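Local coordinates for protein DyP (PDB 3VXJ) that binds heme b and probably acts as a dye-decolorizing peroxidase, using hydrogen peroxide to oxidise dyes and phenolic compounds, at residues L64-G75 with T115-D126. Numbering follows the deposited sequence.
Sequences LAFVNLGFSNTG and TTIHGVFLIGSD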
loop_
_atom_site.group_PDB
_atom_site.type_symbol
_atom_site.label_atom_id
_atom_site.label_comp_id
_atom_site.label_asym_id
_atom_site.label_seq_id
_atom_site.Cartn_x
_atom_site.Cartn_y
_atom_site.Cartn_z
ATOM N N LEU A 64 15.149 -3.575 18.482
ATOM C CA LEU A 64 13.978 -2.857 18.964
ATOM C C LEU A 64 13.284 -2.098 17.836
ATOM O O LEU A 64 12.076 -1.890 17.872
ATOM C CB LEU A 64 14.376 -1.894 20.079
ATOM C CG LEU A 64 13.238 -1.203 20.830
ATOM C CD1 LEU A 64 12.331 -2.220 21.521
ATOM C CD2 LEU A 64 13.817 -0.238 21.842
ATOM N N ALA A 65 14.062 -1.686 16.841
ATOM C CA ALA A 65 13.507 -1.057 15.654
ATOM C C ALA A 65 14.133 -1.618 14.388
ATOM O O ALA A 65 15.307 -1.985 14.362
ATOM C CB ALA A 65 13.668 0.458 15.719
ATOM N N PHE A 66 13.320 -1.675 13.338
ATOM C CA PHE A 66 13.775 -2.041 12.010
ATOM C C PHE A 66 13.953 -0.751 11.234
ATOM O O PHE A 66 13.129 0.164 11.346
ATOM C CB PHE A 66 12.727 -2.898 11.289
ATOM C CG PHE A 66 12.294 -4.130 12.046
ATOM C CD1 PHE A 66 13.182 -4.831 12.865
ATOM C CD2 PHE A 66 10.991 -4.611 11.913
ATOM C CE1 PHE A 66 12.775 -5.978 13.548
ATOM C CE2 PHE A 66 10.575 -5.763 12.594
ATOM C CZ PHE A 66 11.473 -6.446 13.413
ATOM N N VAL A 67 15.005 -0.672 10.426
ATOM C CA VAL A 67 15.184 0.492 9.551
ATOM C C VAL A 67 15.451 0.062 8.114
ATOM O O VAL A 67 16.267 -0.818 7.855
ATOM C CB VAL A 67 16.317 1.444 10.030
ATOM C CG1 VAL A 67 16.298 2.747 9.208
ATOM C CG2 VAL A 67 16.175 1.746 11.524
ATOM N N ASN A 68 14.710 0.669 7.187
ATOM C CA ASN A 68 14.968 0.546 5.761
ATOM C C ASN A 68 15.169 1.942 5.168
ATOM O O ASN A 68 14.838 2.950 5.800
ATOM C CB ASN A 68 13.823 -0.186 5.053
ATOM C CG ASN A 68 13.873 -1.719 5.210
ATOM O OD1 ASN A 68 13.041 -2.409 4.623
ATOM N ND2 ASN A 68 14.820 -2.256 6.010
ATOM N N LEU A 69 15.714 1.997 3.955
ATOM C CA LEU A 69 16.139 3.254 3.361
ATOM C C LEU A 69 15.960 3.238 1.850
ATOM O O LEU A 69 16.466 2.348 1.157
ATOM C CB LEU A 69 17.603 3.543 3.728
ATOM C CG LEU A 69 18.325 4.743 3.098
ATOM C CD1 LEU A 69 17.673 6.071 3.480
ATOM C CD2 LEU A 69 19.777 4.734 3.530
ATOM N N GLY A 70 15.228 4.230 1.350
ATOM C CA GLY A 70 15.036 4.407 -0.085
ATOM C C GLY A 70 15.455 5.785 -0.557
ATOM O O GLY A 70 15.505 6.745 0.221
ATOM N N PHE A 71 15.751 5.878 -1.850
ATOM C CA PHE A 71 16.177 7.123 -2.486
ATOM C C PHE A 71 15.285 7.497 -3.648
ATOM O O PHE A 71 14.851 6.639 -4.408
ATOM C CB PHE A 71 17.618 6.991 -2.999
ATOM C CG PHE A 71 18.622 6.825 -1.909
ATOM C CD1 PHE A 71 19.153 7.936 -1.265
ATOM C CD2 PHE A 71 19.002 5.557 -1.489
ATOM C CE1 PHE A 71 20.065 7.786 -0.225
ATOM C CE2 PHE A 71 19.923 5.394 -0.448
ATOM C CZ PHE A 71 20.452 6.515 0.176
ATOM N N SER A 72 15.029 8.788 -3.792
ATOM C CA SER A 72 14.360 9.308 -4.966
ATOM C C SER A 72 15.398 9.478 -6.069
ATOM O O SER A 72 16.593 9.354 -5.834
ATOM C CB SER A 72 13.746 10.663 -4.640
ATOM O OG SER A 72 14.781 11.628 -4.522
ATOM N N ASN A 73 14.935 9.798 -7.270
ATOM C CA ASN A 73 15.835 10.116 -8.355
ATOM C C ASN A 73 16.752 11.290 -8.011
ATOM O O ASN A 73 17.959 11.237 -8.268
ATOM C CB ASN A 73 15.059 10.421 -9.630
ATOM C CG ASN A 73 15.967 10.838 -10.760
ATOM O OD1 ASN A 73 16.678 10.018 -11.326
ATOM N ND2 ASN A 73 15.982 12.126 -11.057
ATOM N N THR A 74 16.201 12.353 -7.437
ATOM C CA THR A 74 17.051 13.493 -7.127
ATOM C C THR A 74 18.056 13.163 -6.023
ATOM O O THR A 74 19.146 13.724 -5.999
ATOM C CB THR A 74 16.253 14.747 -6.788
ATOM O OG1 THR A 74 15.242 14.425 -5.824
ATOM C CG2 THR A 74 15.592 15.295 -8.045
ATOM N N GLY A 75 17.701 12.235 -5.135
ATOM C CA GLY A 75 18.630 11.751 -4.111
ATOM C C GLY A 75 19.824 11.036 -4.714
ATOM O O GLY A 75 20.966 11.307 -4.345
ATOM N N THR A 115 10.592 17.892 -6.295
ATOM C CA THR A 115 11.544 16.795 -6.133
ATOM C C THR A 115 12.677 17.161 -5.168
ATOM O O THR A 115 13.832 16.770 -5.348
ATOM C CB THR A 115 12.084 16.283 -7.495
ATOM O OG1 THR A 115 12.667 17.357 -8.247
ATOM C CG2 THR A 115 10.962 15.651 -8.318
ATOM N N THR A 116 12.307 17.921 -4.145
ATOM C CA THR A 116 13.181 18.276 -3.035
ATOM C C THR A 116 13.618 17.050 -2.233
ATOM O O THR A 116 14.765 16.963 -1.796
ATOM C CB THR A 116 12.451 19.298 -2.137
ATOM O OG1 THR A 116 12.396 20.553 -2.829
ATOM C CG2 THR A 116 13.141 19.491 -0.806
ATOM N N ILE A 117 12.702 16.106 -2.030
ATOM C CA ILE A 117 12.973 14.932 -1.212
ATOM C C ILE A 117 13.985 14.035 -1.919
ATOM O O ILE A 117 13.802 13.694 -3.094
ATOM C CB ILE A 117 11.674 14.151 -0.936
ATOM C CG1 ILE A 117 10.744 14.982 -0.050
ATOM C CG2 ILE A 117 11.975 12.800 -0.281
ATOM C CD1 ILE A 117 9.332 14.450 0.039
ATOM N N HIS A 118 15.046 13.685 -1.196
ATOM C CA HIS A 118 16.103 12.812 -1.707
ATOM C C HIS A 118 15.976 11.359 -1.272
ATOM O O HIS A 118 16.534 10.452 -1.904
ATOM C CB HIS A 118 17.464 13.347 -1.284
ATOM C CG HIS A 118 17.872 14.573 -2.031
ATOM N ND1 HIS A 118 18.935 15.361 -1.648
ATOM C CD2 HIS A 118 17.340 15.163 -3.126
ATOM C CE1 HIS A 118 19.052 16.374 -2.486
ATOM N NE2 HIS A 118 18.097 16.277 -3.393
ATOM N N GLY A 119 15.258 11.129 -0.183
ATOM C CA GLY A 119 15.113 9.772 0.303
ATOM C C GLY A 119 14.226 9.693 1.514
ATOM O O GLY A 119 13.709 10.706 1.998
ATOM N N VAL A 120 14.062 8.469 2.002
ATOM C CA VAL A 120 13.251 8.202 3.177
ATOM C C VAL A 120 13.866 7.079 4.013
ATOM O O VAL A 120 14.242 6.024 3.476
ATOM C CB VAL A 120 11.768 7.891 2.779
ATOM C CG1 VAL A 120 11.655 6.656 1.857
ATOM C CG2 VAL A 120 10.894 7.764 4.021
ATOM N N PHE A 121 13.983 7.324 5.316
ATOM C CA PHE A 121 14.261 6.265 6.276
ATOM C C PHE A 121 12.912 5.772 6.788
ATOM O O PHE A 121 12.091 6.582 7.221
ATOM C CB PHE A 121 15.044 6.772 7.490
ATOM C CG PHE A 121 16.459 7.197 7.199
ATOM C CD1 PHE A 121 17.518 6.310 7.380
ATOM C CD2 PHE A 121 16.740 8.503 6.815
ATOM C CE1 PHE A 121 18.833 6.707 7.138
ATOM C CE2 PHE A 121 18.049 8.915 6.574
ATOM C CZ PHE A 121 19.101 8.017 6.741
ATOM N N LEU A 122 12.678 4.468 6.713
ATOM C CA LEU A 122 11.484 3.852 7.292
ATOM C C LEU A 122 11.908 3.188 8.577
ATOM O O LEU A 122 12.753 2.299 8.554
ATOM C CB LEU A 122 10.908 2.765 6.377
ATOM C CG LEU A 122 10.494 2.993 4.932
ATOM C CD1 LEU A 122 11.704 3.068 4.002
ATOM C CD2 LEU A 122 9.588 1.843 4.532
ATOM N N ILE A 123 11.296 3.599 9.680
ATOM C CA ILE A 123 11.639 3.063 10.992
ATOM C C ILE A 123 10.407 2.379 11.559
ATOM O O ILE A 123 9.380 3.036 11.752
ATOM C CB ILE A 123 12.084 4.173 11.984
ATOM C CG1 ILE A 123 13.209 5.030 11.400
ATOM C CG2 ILE A 123 12.503 3.551 13.330
ATOM C CD1 ILE A 123 13.423 6.356 12.118
ATOM N N GLY A 124 10.492 1.074 11.798
ATOM C CA GLY A 124 9.379 0.317 12.374
ATOM C C GLY A 124 9.723 -0.078 13.789
ATOM O O GLY A 124 10.801 -0.608 14.039
ATOM N N SER A 125 8.833 0.210 14.732
ATOM C CA SER A 125 9.099 -0.131 16.130
ATOM C C SER A 125 7.812 -0.299 16.920
ATOM O O SER A 125 6.718 -0.174 16.381
ATOM C CB SER A 125 10.026 0.906 16.779
ATOM O OG SER A 125 10.570 0.400 17.985
ATOM N N ASP A 126 7.946 -0.588 18.205
ATOM C CA ASP A 126 6.797 -0.928 19.029
ATOM C C ASP A 126 6.154 0.272 19.724
ATOM O O ASP A 126 4.996 0.181 20.141
ATOM C CB ASP A 126 7.212 -1.952 20.089
ATOM C CG ASP A 126 7.525 -3.329 19.512
ATOM O OD1 ASP A 126 7.142 -3.630 18.362
ATOM O OD2 ASP A 126 8.160 -4.128 20.233
#
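Ser72 OG is gripped twice: it donates to Ile117 O at 2.7 Å and accepts from Gly75 N. Ser72 is the N-cap of the helix that follows, and the second bond caps it. Both occur where two antiparallel strands, 65-71 and 119-125, end their pairing in the four-stranded sheet of a ferredoxin-like DyP domain, 65-71 being an outermost strand. With chi1 at 72°, OG sits between the backbone N and carbonyl carbon, facing the Ile117 carbonyl while the Ser72 N-H reaches His118 O from above the carbonyl plane. Were Ser72 replaced by an alanine, Ile117 O would probably lose this donor and the first turn of the helix its side-chain cap. Two residues on, Thr74 OG1 donates to Thr115 O at 2.8 Å, and also lies at the edge of the His118 ring, in its plane, 3.5 Å from CD2. Thr74 O lies over one face of that imidazole, whose ND1 is hydrogen-bonded to Val31 N; His118 and Gly119 form a classic beta bulge opposite Phe29. Along the strands, hydrogen-bonded pairs Phe66-Gly124, Asn68-Leu122 and Gly70-Val120 each contribute two N-H to O bonds. At the far end Ser125 OG donates to Leu64 O at 2.7 Å, from above the carbonyl plane. One sheet face carries Val67, Leu69, Phe121 and Ile123, covered by helices 34-48 and 128-142; on the other, Leu122 CD1 packs on Asn68 CB at 4.0 Å. Val67 CG1 comes to the edge of the Phe121 ring, 4.2 Å from CD1. Leu69 CG is anti to its nitrogen (chi1 174°), which lays the side chain alongside Phe121 and sets CD1 above the ring centre in a CH-pi contact, 3.8 Å from the centroid and 8° off the normal.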